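Local coordinates for ferrichrome ABC transporter substrate-binding protein (Staphylococcus pseudintermedius, PDB 5FLY), which probably captures ferrichrome-type iron siderophores at the cell surface and hands them to an ABC transporter, as a class III solute-binding protein, at residues A[9-14]-A[109-114]; A[146-151]-A[271-276]; A[156-161]-A[186-191]; A[216-221]-A[248-253]. All coordinates share one frame; numbering follows the deposited sequence.

Interaction 1 (A[9-14]-A[109-114])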
loop_
_atom_site.group_PDB
_atom_site.type_symbol
_atom_site.label_atom_id
_atom_site.label_comp_id
_atom_site.label_asym_id
_atom_site.label_seq_id
_atom_site.Cartn_x
_atom_site.Cartn_y
_atom_site.Cartn_z
ATOM N N ASN A 9 12.177 15.054 9.333
ATOM C CA ASN A 9 11.823 14.519 10.640
ATOM C C ASN A 9 11.129 13.174 10.521
ATOM O O ASN A 9 9.919 13.102 10.313
ATOM C CB ASN A 9 10.946 15.523 11.372
ATOM C CG ASN A 9 11.633 16.858 11.542
ATOM O OD1 ASN A 9 12.787 16.919 11.964
ATOM N ND2 ASN A 9 10.939 17.936 11.190
ATOM N N LEU A 10 11.905 12.106 10.639
ATOM C CA LEU A 10 11.386 10.751 10.487
ATOM C C LEU A 10 10.743 10.247 11.773
ATOM O O LEU A 10 11.363 10.293 12.828
ATOM C CB LEU A 10 12.519 9.810 10.071
ATOM C CG LEU A 10 12.195 8.325 9.898
ATOM C CD1 LEU A 10 11.211 8.123 8.749
ATOM C CD2 LEU A 10 13.463 7.526 9.678
ATOM N N LYS A 11 9.509 9.764 11.679
ATOM C CA LYS A 11 8.858 9.122 12.813
ATOM C C LYS A 11 9.409 7.722 13.023
ATOM O O LYS A 11 9.368 6.904 12.110
ATOM C CB LYS A 11 7.348 9.037 12.607
ATOM C CG LYS A 11 6.690 10.373 12.365
ATOM C CD LYS A 11 5.186 10.216 12.193
ATOM C CE LYS A 11 4.452 11.098 13.186
ATOM N NZ LYS A 11 2.974 10.863 13.197
ATOM N N THR A 12 9.905 7.452 14.229
ATOM C CA THR A 12 10.502 6.166 14.553
ATOM C C THR A 12 10.000 5.686 15.908
ATOM O O THR A 12 9.304 6.417 16.618
ATOM C CB THR A 12 12.037 6.240 14.615
ATOM O OG1 THR A 12 12.424 6.937 15.803
ATOM C CG2 THR A 12 12.630 6.952 13.393
ATOM N N ALA A 13 10.393 4.469 16.273
ATOM C CA ALA A 13 10.057 3.905 17.577
ATOM C C ALA A 13 10.563 4.786 18.703
ATOM O O ALA A 13 9.960 4.831 19.782
ATOM C CB ALA A 13 10.642 2.501 17.715
ATOM N N LYS A 14 11.676 5.476 18.455
ATOM C CA LYS A 14 12.325 6.314 19.460
ATOM C C LYS A 14 11.783 7.739 19.467
ATOM O O LYS A 14 12.270 8.585 20.217
ATOM C CB LYS A 14 13.830 6.356 19.218
ATOM C CG LYS A 14 14.475 4.980 19.137
ATOM C CD LYS A 14 15.889 5.056 18.583
ATOM C CE LYS A 14 16.451 3.654 18.369
ATOM N NZ LYS A 14 17.847 3.632 17.826
ATOM N N ALA A 109 5.077 1.378 9.272
ATOM C CA ALA A 109 3.839 1.420 10.042
ATOM C C ALA A 109 3.605 2.726 10.810
ATOM O O ALA A 109 2.506 2.945 11.321
ATOM C CB ALA A 109 3.792 0.243 11.008
ATOM N N LYS A 110 4.607 3.601 10.873
ATOM C CA LYS A 110 4.459 4.870 11.591
ATOM C C LYS A 110 3.677 5.938 10.821
ATOM O O LYS A 110 3.339 6.978 11.391
ATOM C CB LYS A 110 5.837 5.424 11.957
ATOM C CG LYS A 110 6.589 4.581 12.952
ATOM C CD LYS A 110 5.865 4.536 14.275
ATOM C CE LYS A 110 6.608 3.704 15.296
ATOM N NZ LYS A 110 5.862 3.734 16.584
ATOM N N TYR A 111 3.386 5.679 9.549
ATOM C CA TYR A 111 2.647 6.621 8.698
ATOM C C TYR A 111 1.403 5.967 8.102
ATOM O O TYR A 111 1.507 4.917 7.462
ATOM C CB TYR A 111 3.517 7.128 7.536
ATOM C CG TYR A 111 4.718 7.951 7.948
ATOM C CD1 TYR A 111 5.919 7.352 8.301
ATOM C CD2 TYR A 111 4.645 9.339 7.975
ATOM C CE1 TYR A 111 7.013 8.120 8.677
ATOM C CE2 TYR A 111 5.735 10.109 8.341
ATOM C CZ TYR A 111 6.913 9.493 8.692
ATOM O OH TYR A 111 8.002 10.277 9.043
ATOM N N ASN A 112 0.235 6.583 8.281
ATOM C CA ASN A 112 -0.913 6.143 7.494
ATOM C C ASN A 112 -0.694 6.651 6.075
ATOM O O ASN A 112 0.237 7.413 5.817
ATOM C CB ASN A 112 -2.259 6.598 8.091
ATOM C CG ASN A 112 -2.521 8.099 7.963
ATOM O OD1 ASN A 112 -2.286 8.719 6.929
ATOM N ND2 ASN A 112 -3.048 8.683 9.031
ATOM N N TYR A 113 -1.528 6.204 5.149
ATOM C CA TYR A 113 -1.245 6.387 3.732
ATOM C C TYR A 113 -1.264 7.845 3.287
ATOM O O TYR A 113 -0.569 8.205 2.346
ATOM C CB TYR A 113 -2.225 5.547 2.907
ATOM C CG TYR A 113 -3.628 6.079 2.755
ATOM C CD1 TYR A 113 -4.518 6.117 3.821
ATOM C CD2 TYR A 113 -4.081 6.463 1.509
ATOM C CE1 TYR A 113 -5.810 6.599 3.653
ATOM C CE2 TYR A 113 -5.353 6.931 1.328
ATOM C CZ TYR A 113 -6.222 6.987 2.395
ATOM O OH TYR A 113 -7.500 7.459 2.160
ATOM N N LEU A 114 -2.041 8.682 3.968
ATOM C CA LEU A 114 -2.071 10.110 3.652
ATOM C C LEU A 114 -0.850 10.831 4.242
ATOM O O LEU A 114 -0.196 11.618 3.554
ATOM C CB LEU A 114 -3.374 10.746 4.162
ATOM C CG LEU A 114 -4.658 10.181 3.536
ATOM C CD1 LEU A 114 -5.910 10.821 4.121
ATOM C CD2 LEU A 114 -4.670 10.351 2.039
HETATM O O HOH W 1 7.633 12.913 9.036
HETATM O O HOH W 2 2.428 9.612 11.136
#

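Interaction 2 (A[146-151]-A[271-276])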
loop_
_atom_site.group_PDB
_atom_site.type_symbol
_atom_site.label_atom_id
_atom_site.label_comp_id
_atom_site.label_asym_id
_atom_site.label_seq_id
_atom_site.Cartn_x
_atom_site.Cartn_y
_atom_site.Cartn_z
ATOM N N LYS A 146 -20.614 7.383 0.179
ATOM C CA LYS A 146 -22.056 7.548 0.238
ATOM C C LYS A 146 -22.742 6.656 -0.793
ATOM O O LYS A 146 -23.775 6.044 -0.489
ATOM C CB LYS A 146 -22.440 9.004 0.009
ATOM C CG LYS A 146 -21.910 9.955 1.065
ATOM C CD LYS A 146 -22.144 11.406 0.677
ATOM C CE LYS A 146 -21.526 12.354 1.685
ATOM N NZ LYS A 146 -21.631 13.761 1.227
ATOM N N ASP A 147 -22.174 6.588 -1.998
ATOM C CA ASP A 147 -22.742 5.780 -3.080
ATOM C C ASP A 147 -22.726 4.297 -2.712
ATOM O O ASP A 147 -23.702 3.578 -2.937
ATOM C CB ASP A 147 -21.986 5.964 -4.395
ATOM C CG ASP A 147 -22.023 7.391 -4.920
ATOM O OD1 ASP A 147 -22.913 8.164 -4.517
ATOM O OD2 ASP A 147 -21.153 7.739 -5.749
ATOM N N ILE A 148 -21.595 3.837 -2.183
ATOM C CA ILE A 148 -21.445 2.434 -1.798
ATOM C C ILE A 148 -22.317 2.057 -0.599
ATOM O O ILE A 148 -22.955 1.009 -0.592
ATOM C CB ILE A 148 -19.963 2.110 -1.476
ATOM C CG1 ILE A 148 -19.116 2.231 -2.748
ATOM C CG2 ILE A 148 -19.818 0.707 -0.892
ATOM C CD1 ILE A 148 -17.619 2.396 -2.472
ATOM N N LYS A 149 -22.377 2.908 0.412
ATOM C CA LYS A 149 -23.155 2.578 1.601
ATOM C C LYS A 149 -24.663 2.635 1.316
ATOM O O LYS A 149 -25.447 1.900 1.919
ATOM C CB LYS A 149 -22.777 3.512 2.757
ATOM C CG LYS A 149 -21.420 3.162 3.367
ATOM C CD LYS A 149 -21.026 4.042 4.540
ATOM C CE LYS A 149 -19.694 3.602 5.111
ATOM N NZ LYS A 149 -19.293 4.412 6.288
ATOM N N ALA A 150 -25.060 3.479 0.377
ATOM C CA ALA A 150 -26.461 3.536 -0.034
ATOM C C ALA A 150 -26.859 2.231 -0.726
ATOM O O ALA A 150 -28.002 1.779 -0.617
ATOM C CB ALA A 150 -26.693 4.717 -0.962
ATOM N N HIS A 151 -25.905 1.630 -1.435
ATOM C CA HIS A 151 -26.169 0.410 -2.189
ATOM C C HIS A 151 -26.138 -0.827 -1.298
ATOM O O HIS A 151 -27.013 -1.698 -1.387
ATOM C CB HIS A 151 -25.151 0.258 -3.321
ATOM C CG HIS A 151 -25.344 -0.985 -4.128
ATOM N ND1 HIS A 151 -26.509 -1.246 -4.821
ATOM C CD2 HIS A 151 -24.533 -2.049 -4.338
ATOM C CE1 HIS A 151 -26.402 -2.418 -5.423
ATOM N NE2 HIS A 151 -25.213 -2.923 -5.148
ATOM N N ASP A 271 -11.710 0.554 -9.268
ATOM C CA ASP A 271 -12.048 -0.858 -9.426
ATOM C C ASP A 271 -12.939 -1.318 -8.278
ATOM O O ASP A 271 -13.923 -2.011 -8.498
ATOM C CB ASP A 271 -10.789 -1.713 -9.486
ATOM C CG ASP A 271 -11.090 -3.178 -9.775
ATOM O OD1 ASP A 271 -11.760 -3.454 -10.795
ATOM O OD2 ASP A 271 -10.679 -4.052 -8.982
ATOM N N LEU A 272 -12.594 -0.932 -7.054
ATOM C CA LEU A 272 -13.360 -1.356 -5.892
ATOM C C LEU A 272 -14.755 -0.773 -5.926
ATOM O O LEU A 272 -15.723 -1.458 -5.629
ATOM C CB LEU A 272 -12.671 -0.953 -4.590
ATOM C CG LEU A 272 -11.454 -1.786 -4.225
ATOM C CD1 LEU A 272 -10.764 -1.145 -3.036
ATOM C CD2 LEU A 272 -11.865 -3.227 -3.933
ATOM N N LYS A 273 -14.860 0.501 -6.270
ATOM C CA LYS A 273 -16.175 1.111 -6.349
ATOM C C LYS A 273 -17.039 0.375 -7.364
ATOM O O LYS A 273 -18.201 0.065 -7.086
ATOM C CB LYS A 273 -16.095 2.589 -6.723
ATOM C CG LYS A 273 -17.458 3.280 -6.712
ATOM C CD LYS A 273 -17.316 4.761 -6.968
ATOM C CE LYS A 273 -18.631 5.500 -6.789
ATOM N NZ LYS A 273 -18.469 6.947 -7.074
ATOM N N LYS A 274 -16.466 0.084 -8.527
ATOM C CA LYS A 274 -17.189 -0.611 -9.592
ATOM C C LYS A 274 -17.688 -1.971 -9.113
ATOM O O LYS A 274 -18.857 -2.324 -9.305
ATOM C CB LYS A 274 -16.307 -0.787 -10.833
ATOM C CG LYS A 274 -16.948 -1.655 -11.924
ATOM C CD LYS A 274 -16.235 -1.510 -13.264
ATOM C CE LYS A 274 -14.839 -2.091 -13.238
ATOM N NZ LYS A 274 -14.855 -3.564 -13.035
ATOM N N GLN A 275 -16.804 -2.737 -8.492
ATOM C CA GLN A 275 -17.163 -4.090 -8.111
ATOM C C GLN A 275 -18.143 -4.081 -6.926
ATOM O O GLN A 275 -19.044 -4.908 -6.872
ATOM C CB GLN A 275 -15.908 -4.918 -7.793
ATOM C CG GLN A 275 -15.039 -5.174 -9.023
ATOM C CD GLN A 275 -14.195 -6.435 -8.918
ATOM O OE1 GLN A 275 -14.720 -7.535 -8.771
ATOM N NE2 GLN A 275 -12.875 -6.279 -9.010
ATOM N N LEU A 276 -18.003 -3.121 -6.013
ATOM C CA LEU A 276 -18.919 -3.034 -4.881
ATOM C C LEU A 276 -20.326 -2.642 -5.339
ATOM O O LEU A 276 -21.313 -3.190 -4.850
ATOM C CB LEU A 276 -18.395 -2.045 -3.828
ATOM C CG LEU A 276 -17.186 -2.542 -3.038
ATOM C CD1 LEU A 276 -16.496 -1.419 -2.295
ATOM C CD2 LEU A 276 -17.613 -3.619 -2.056
#

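Interaction 3 (A[156-161]-A[186-191])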
loop_
_atom_site.group_PDB
_atom_site.type_symbol
_atom_site.label_atom_id
_atom_site.label_comp_id
_atom_site.label_asym_id
_atom_site.label_seq_id
_atom_site.Cartn_x
_atom_site.Cartn_y
_atom_site.Cartn_z
ATOM N N THR A 156 -22.027 -1.893 6.527
ATOM C CA THR A 156 -21.368 -2.963 5.767
ATOM C C THR A 156 -19.919 -3.136 6.211
ATOM O O THR A 156 -19.170 -2.162 6.258
ATOM C CB THR A 156 -21.410 -2.673 4.242
ATOM O OG1 THR A 156 -22.775 -2.590 3.802
ATOM C CG2 THR A 156 -20.725 -3.778 3.451
ATOM N N SER A 157 -19.547 -4.372 6.551
ATOM C CA SER A 157 -18.172 -4.709 6.882
ATOM C C SER A 157 -17.500 -5.449 5.730
ATOM O O SER A 157 -18.158 -6.024 4.865
ATOM C CB SER A 157 -18.090 -5.571 8.140
ATOM O OG SER A 157 -18.587 -6.883 7.905
ATOM N N VAL A 158 -16.176 -5.430 5.727
ATOM C CA VAL A 158 -15.417 -6.081 4.652
ATOM C C VAL A 158 -14.163 -6.727 5.235
ATOM O O VAL A 158 -13.590 -6.264 6.229
ATOM C CB VAL A 158 -15.060 -5.081 3.518
ATOM C CG1 VAL A 158 -14.260 -3.929 4.036
ATOM C CG2 VAL A 158 -14.330 -5.789 2.363
ATOM N N THR A 159 -13.800 -7.845 4.618
ATOM C CA THR A 159 -12.607 -8.612 4.925
ATOM C C THR A 159 -11.761 -8.728 3.675
ATOM O O THR A 159 -12.303 -9.014 2.599
ATOM C CB THR A 159 -12.978 -10.024 5.415
ATOM O OG1 THR A 159 -13.715 -9.916 6.640
ATOM C CG2 THR A 159 -11.721 -10.903 5.599
ATOM N N ILE A 160 -10.455 -8.483 3.798
ATOM C CA ILE A 160 -9.522 -8.696 2.695
ATOM C C ILE A 160 -8.649 -9.889 3.009
ATOM O O ILE A 160 -7.883 -9.867 3.980
ATOM C CB ILE A 160 -8.603 -7.472 2.422
ATOM C CG1 ILE A 160 -9.408 -6.178 2.299
ATOM C CG2 ILE A 160 -7.789 -7.705 1.159
ATOM C CD1 ILE A 160 -8.571 -4.944 2.486
ATOM N N PHE A 161 -8.785 -10.931 2.202
ATOM C CA PHE A 161 -7.833 -12.031 2.197
ATOM C C PHE A 161 -6.871 -11.894 1.013
ATOM O O PHE A 161 -7.240 -11.373 -0.048
ATOM C CB PHE A 161 -8.541 -13.373 2.120
ATOM C CG PHE A 161 -9.367 -13.718 3.347
ATOM C CD1 PHE A 161 -8.799 -13.792 4.620
ATOM C CD2 PHE A 161 -10.717 -14.004 3.208
ATOM C CE1 PHE A 161 -9.585 -14.135 5.728
ATOM C CE2 PHE A 161 -11.500 -14.338 4.304
ATOM C CZ PHE A 161 -10.934 -14.408 5.564
ATOM N N PHE A 186 -13.333 4.898 2.142
ATOM C CA PHE A 186 -14.760 4.575 2.001
ATOM C C PHE A 186 -15.443 4.382 3.362
ATOM O O PHE A 186 -16.677 4.361 3.440
ATOM C CB PHE A 186 -14.996 3.295 1.179
ATOM C CG PHE A 186 -14.636 3.385 -0.289
ATOM C CD1 PHE A 186 -14.384 4.592 -0.915
ATOM C CD2 PHE A 186 -14.557 2.212 -1.046
ATOM C CE1 PHE A 186 -14.052 4.623 -2.282
ATOM C CE2 PHE A 186 -14.239 2.247 -2.405
ATOM C CZ PHE A 186 -13.981 3.450 -3.014
ATOM N N GLY A 187 -14.659 4.190 4.423
ATOM C CA GLY A 187 -15.209 4.116 5.772
ATOM C C GLY A 187 -16.043 2.885 6.066
ATOM O O GLY A 187 -16.945 2.912 6.912
ATOM N N LEU A 188 -15.748 1.795 5.370
ATOM C CA LEU A 188 -16.420 0.525 5.623
ATOM C C LEU A 188 -15.867 -0.123 6.894
ATOM O O LEU A 188 -14.726 0.112 7.279
ATOM C CB LEU A 188 -16.255 -0.412 4.428
ATOM C CG LEU A 188 -16.883 0.126 3.144
ATOM C CD1 LEU A 188 -16.433 -0.677 1.957
ATOM C CD2 LEU A 188 -18.414 0.083 3.252
ATOM N N GLN A 189 -16.676 -0.949 7.540
ATOM C CA GLN A 189 -16.304 -1.511 8.825
ATOM C C GLN A 189 -15.391 -2.710 8.687
ATOM O O GLN A 189 -15.435 -3.445 7.701
ATOM C CB GLN A 189 -17.545 -1.928 9.614
ATOM C CG GLN A 189 -18.617 -0.852 9.728
ATOM C CD GLN A 189 -18.067 0.496 10.137
ATOM O OE1 GLN A 189 -18.172 1.478 9.391
ATOM N NE2 GLN A 189 -17.489 0.561 11.332
ATOM N N MET A 190 -14.562 -2.894 9.701
ATOM C CA MET A 190 -13.753 -4.095 9.822
ATOM C C MET A 190 -14.356 -4.973 10.906
ATOM O O MET A 190 -14.619 -4.490 12.008
ATOM C CB MET A 190 -12.308 -3.752 10.155
ATOM C CG MET A 190 -11.400 -4.971 10.224
ATOM S SD MET A 190 -9.715 -4.479 10.589
ATOM C CE MET A 190 -9.201 -3.898 8.972
ATOM N N PRO A 191 -14.586 -6.268 10.599
ATOM C CA PRO A 191 -15.095 -7.177 11.629
ATOM C C PRO A 191 -14.193 -7.166 12.857
ATOM O O PRO A 191 -12.961 -7.126 12.725
ATOM C CB PRO A 191 -15.081 -8.538 10.937
ATOM C CG PRO A 191 -15.191 -8.218 9.481
ATOM C CD PRO A 191 -14.419 -6.948 9.300
#

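Interaction 4 (A[216-221]-A[248-253])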
loop_
_atom_site.group_PDB
_atom_site.type_symbol
_atom_site.label_atom_id
_atom_site.label_comp_id
_atom_site.label_asym_id
_atom_site.label_seq_id
_atom_site.Cartn_x
_atom_site.Cartn_y
_atom_site.Cartn_z
ATOM N N GLY A 216 -16.464 -10.930 7.029
ATOM C CA GLY A 216 -17.445 -9.864 7.172
ATOM C C GLY A 216 -18.554 -9.948 6.139
ATOM O O GLY A 216 -18.766 -11.000 5.533
ATOM N N ASP A 217 -19.259 -8.835 5.939
ATOM C CA ASP A 217 -20.406 -8.788 5.033
ATOM C C ASP A 217 -19.992 -8.951 3.576
ATOM O O ASP A 217 -20.752 -9.478 2.748
ATOM C CB ASP A 217 -21.162 -7.472 5.211
ATOM C CG ASP A 217 -21.740 -7.324 6.601
ATOM O OD1 ASP A 217 -22.186 -8.345 7.166
ATOM O OD2 ASP A 217 -21.725 -6.196 7.131
ATOM N N VAL A 218 -18.780 -8.488 3.282
ATOM C CA VAL A 218 -18.189 -8.530 1.949
ATOM C C VAL A 218 -16.803 -9.145 2.106
ATOM O O VAL A 218 -16.073 -8.796 3.041
ATOM C CB VAL A 218 -18.078 -7.130 1.312
ATOM C CG1 VAL A 218 -17.340 -7.199 -0.019
ATOM C CG2 VAL A 218 -19.458 -6.493 1.141
ATOM N N ILE A 219 -16.449 -10.069 1.212
ATOM C CA ILE A 219 -15.130 -10.689 1.251
ATOM C C ILE A 219 -14.409 -10.521 -0.070
ATOM O O ILE A 219 -14.869 -10.962 -1.113
ATOM C CB ILE A 219 -15.197 -12.184 1.582
ATOM C CG1 ILE A 219 -15.967 -12.413 2.881
ATOM C CG2 ILE A 219 -13.757 -12.769 1.659
ATOM C CD1 ILE A 219 -16.245 -13.873 3.152
ATOM N N ILE A 220 -13.248 -9.896 0.013
ATOM C CA ILE A 220 -12.440 -9.617 -1.148
ATOM C C ILE A 220 -11.181 -10.443 -1.046
ATOM O O ILE A 220 -10.502 -10.403 -0.022
ATOM C CB ILE A 220 -12.109 -8.134 -1.260
ATOM C CG1 ILE A 220 -13.407 -7.321 -1.402
ATOM C CG2 ILE A 220 -11.149 -7.894 -2.431
ATOM C CD1 ILE A 220 -13.210 -5.826 -1.232
ATOM N N THR A 221 -10.899 -11.204 -2.107
ATOM C CA THR A 221 -9.689 -12.019 -2.196
ATOM C C THR A 221 -8.719 -11.450 -3.231
ATOM O O THR A 221 -9.017 -11.382 -4.423
ATOM C CB THR A 221 -10.020 -13.473 -2.548
ATOM O OG1 THR A 221 -10.826 -14.018 -1.503
ATOM C CG2 THR A 221 -8.737 -14.321 -2.705
ATOM N N TYR A 248 -21.595 -11.673 -2.193
ATOM C CA TYR A 248 -20.846 -10.481 -1.850
ATOM C C TYR A 248 -19.361 -10.826 -1.707
ATOM O O TYR A 248 -18.694 -10.371 -0.778
ATOM C CB TYR A 248 -21.376 -9.877 -0.544
ATOM C CG TYR A 248 -22.627 -9.032 -0.671
ATOM C CD1 TYR A 248 -23.359 -8.980 -1.851
ATOM C CD2 TYR A 248 -23.061 -8.269 0.407
ATOM C CE1 TYR A 248 -24.498 -8.178 -1.947
ATOM C CE2 TYR A 248 -24.196 -7.478 0.321
ATOM C CZ TYR A 248 -24.905 -7.433 -0.857
ATOM O OH TYR A 248 -26.033 -6.635 -0.931
ATOM N N ALA A 249 -18.850 -11.642 -2.621
ATOM C CA ALA A 249 -17.453 -12.064 -2.569
ATOM C C ALA A 249 -16.869 -11.979 -3.968
ATOM O O ALA A 249 -17.449 -12.501 -4.918
ATOM C CB ALA A 249 -17.325 -13.488 -1.997
ATOM N N PHE A 250 -15.740 -11.293 -4.107
ATOM C CA PHE A 250 -15.091 -11.180 -5.409
ATOM C C PHE A 250 -13.586 -11.115 -5.250
ATOM O O PHE A 250 -13.077 -10.836 -4.162
ATOM C CB PHE A 250 -15.606 -9.961 -6.211
ATOM C CG PHE A 250 -15.377 -8.613 -5.558
ATOM C CD1 PHE A 250 -16.336 -8.053 -4.718
ATOM C CD2 PHE A 250 -14.229 -7.876 -5.826
ATOM C CE1 PHE A 250 -16.134 -6.796 -4.143
ATOM C CE2 PHE A 250 -14.029 -6.631 -5.259
ATOM C CZ PHE A 250 -14.983 -6.092 -4.417
ATOM N N ASN A 251 -12.898 -11.420 -6.342
ATOM C CA ASN A 251 -11.444 -11.389 -6.391
ATOM C C ASN A 251 -10.923 -10.108 -7.005
ATOM O O ASN A 251 -11.566 -9.501 -7.875
ATOM C CB ASN A 251 -10.890 -12.555 -7.207
ATOM C CG ASN A 251 -11.329 -13.908 -6.682
ATOM O OD1 ASN A 251 -11.564 -14.080 -5.497
ATOM N ND2 ASN A 251 -11.409 -14.884 -7.576
ATOM N N VAL A 252 -9.744 -9.707 -6.555
ATOM C CA VAL A 252 -9.010 -8.624 -7.197
ATOM C C VAL A 252 -7.572 -9.067 -7.503
ATOM O O VAL A 252 -7.078 -10.022 -6.926
ATOM C CB VAL A 252 -8.980 -7.355 -6.322
ATOM C CG1 VAL A 252 -10.399 -6.831 -6.051
ATOM C CG2 VAL A 252 -8.265 -7.630 -5.012
ATOM N N ASP A 253 -6.910 -8.328 -8.397
ATOM C CA ASP A 253 -5.556 -8.616 -8.866
ATOM C C ASP A 253 -4.529 -8.136 -7.851
ATOM O O ASP A 253 -4.318 -6.936 -7.710
ATOM C CB ASP A 253 -5.331 -7.935 -10.226
ATOM C CG ASP A 253 -3.982 -8.257 -10.846
ATOM O OD1 ASP A 253 -3.020 -8.594 -10.131
ATOM O OD2 ASP A 253 -3.879 -8.136 -12.084
#

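Interaction 1 (A[9-14]-A[109-114])
Lys11, near the C-terminal end of strand 5-12, lies nearest Lys110 at the end of a short 3-10 segment, CA to CA 6.2 Å, and the two backbones meet only through side chains and water. Tyr111 supplies the direct hydrogen bond: its hydroxyl takes the Lys11 N-H almost dead straight, Lys11 N to Tyr111 OH 3.1 Å at 172°. The same OH, in the plane of its ring, meets a water 2.7 Å away, which donates to Asn9 O, so the phenol tip is tied to two successive peptide groups of the strand. The aliphatic chain of Lys11 crosses the ring, and CD lies over one face toward the rim, 4.2 Å from the Tyr111 centroid, a CH-pi contact. A bend at chi3 (125°) turns the chain so that NZ reaches a second water, which donates to Lys110 O. Near the ring plane, Leu10 CD1 packs at the edge, 4.2 Å from Tyr111 CE1, and Leu10 also touches Ile104 and Phe106. Lys110 lays its methylenes along the strand backbone, CG 3.7 Å from Lys11 O. Beyond, Asn112 sits at the N-cap of helix 113-124, its OD1 accepting a weak bond from Leu114 N. The arrangement pins the N-terminal beta hairpin, strands 5-12 and 15-22, to the connection leaving the edge strand of the parallel sheet, in the N-terminal lobe of the class III binding-protein fold.

Interaction 2 (A[146-151]-A[271-276])
Asp147 and Lys273 form the polar bridge between two helices that run nearly parallel, 21° apart, with axes 10.3 Å from each other at closest approach. The ammonium group of Lys273 sits 3.1 Å from Asp147 OD2 and meets it on the anti lone pair, away from the other carboxylate oxygen. An extended chain, with CG trans to the backbone N (chi1 -176°), carries NZ across. That nitrogen also forms a salt bridge with Asp144, one turn back on helix 127-152, while Asp147 OD1 accepts from Gln143 NE2. Both carboxylate oxygens of Asp147 are thus engaged. Deeper in, Ile148 and Leu276 meet by their methyls, CD1 to CD1 4.0 Å, and Ile148 is backed by Phe186. At the far end the imidazole of His151 turns its edge toward the helix, with CD2 3.5 Å from Leu276 O; its NE2 is hydrogen-bonded to Leu279 O just beyond. On the other flank of helix 262-278, Asp271 OD2 takes an amide hydrogen from Gln275 NE2 at 3.1 Å and is also bonded to Tyr257 OH. With two acidic residues close to it, Lys273 would be expected to stay protonated, so the helices are held by charge at the rim and by hydrocarbon inside.

Interaction 3 (A[156-161]-A[186-191])
Ser157 and Gln189 lie 4.2 Å apart at CA, joined by a single beta bridge between the residue just ahead of strand 158-164 and an irregular loop. Two backbone hydrogen bonds make it: Gln189 N to Thr156 O, 3.1 Å, and Val158 N to Gln189 O, 2.9 Å. Around them, Leu188 turns toward the strand, its CD2 against Thr156 CB and its CB 4.1 Å from Val158 CG1. Farther along, the Pro191 ring fits against the strand, with CD 3.3 Å from Val158 O and CG 3.6 Å from Thr159 OG1. That hydroxyl, with chi1 -63° placing it beside its own backbone N, is spoken for by Tyr214 O. Ser157 OG is likewise committed, to Asp217 N, and Thr156 OG1 to Gly153 O, while Val158 O receives the hydroxyl of Tyr183. In the outer shell, Gly187 takes positive phi as the chain leaves helix 179-185, and Lys149 NZ bonds to its carbonyl oxygen. Pro191 takes the N-cap position of helix 192-198. The bridge fastens this interhelical loop to the beginning of the central strand of the mixed sheet, in the C-terminal alpha/beta lobe of the bilobal binding-protein fold.

Interaction 4 (A[216-221]-A[248-253])
Phe250 lays one face of its ring over Ile220, whose CG1 stands 4.0 Å from the ring centroid and 26° off the normal, displaced toward the rim. The two side chains run alongside each other on the same face of the sheet. With chi1 at 61°, CG of Phe250 lies between its own backbone N and carbonyl carbon, and the ring reaches Ile220, CZ 3.6 Å from Ile220 CG1. Val218 CG1 approaches the same ring obliquely, and Ile220 CG2 fills in against Val252 CG1 at 3.8 Å. This apolar face is roofed by helix 262-278, where Leu272 rests on Ile220 and Gln275 on Phe250 and Val252. Strands 218-223 and 249-253 are parallel neighbours, the latter the edge strand of the mixed sheet in the C-terminal alpha/beta lobe; the former is hydrogen-bonded on its other side to strand 158-164. Four backbone bonds alternate between them in parallel fashion: Ile219 N to Tyr248 O, Phe250 N to Ile219 O, Thr221 N to Phe250 O, and Val252 N to Thr221 O, the last the shortest at 2.8 Å. On the opposite face Ile219 CB and Ala249 CB sit 4.4 Å apart, and Asn251 lies beside Thr221 with OD1 3.4 Å from Thr221 CB, while that oxygen accepts from Gln233 NE2. At the start of the pair, Tyr248 presents its ring edge to Asp217 O, in plane, CD2 to O 3.5 Å, and Val218 CG2 touches the same CD2 at 4.1 Å.

Interactions 2, 3 and 4 form one connected block, their centres 10 to 13 Å apart, whereas interaction 1, 24 to 30 Å from the others between centres, touches none of them, though its nearest atoms come to about 6 Å from interaction 3. Interactions 3 and 4 share the mixed sheet: Phe161 N lies 2.9 Å from Ile220 O across neighbouring strands. Interaction 2 lies against both, through Ile148 CD1 on Phe186 CD2 (3.4 Å) and Leu272 CD2 on Ile220 CD1 (4.0 Å). The bound polyether occupies the pocket with Tyr108, Trp175 and Arg177 among its residues; the side chains of Tyr111, Thr221 and Met190 stay about 11, 12 and 14 Å from it, so none of the three touches it.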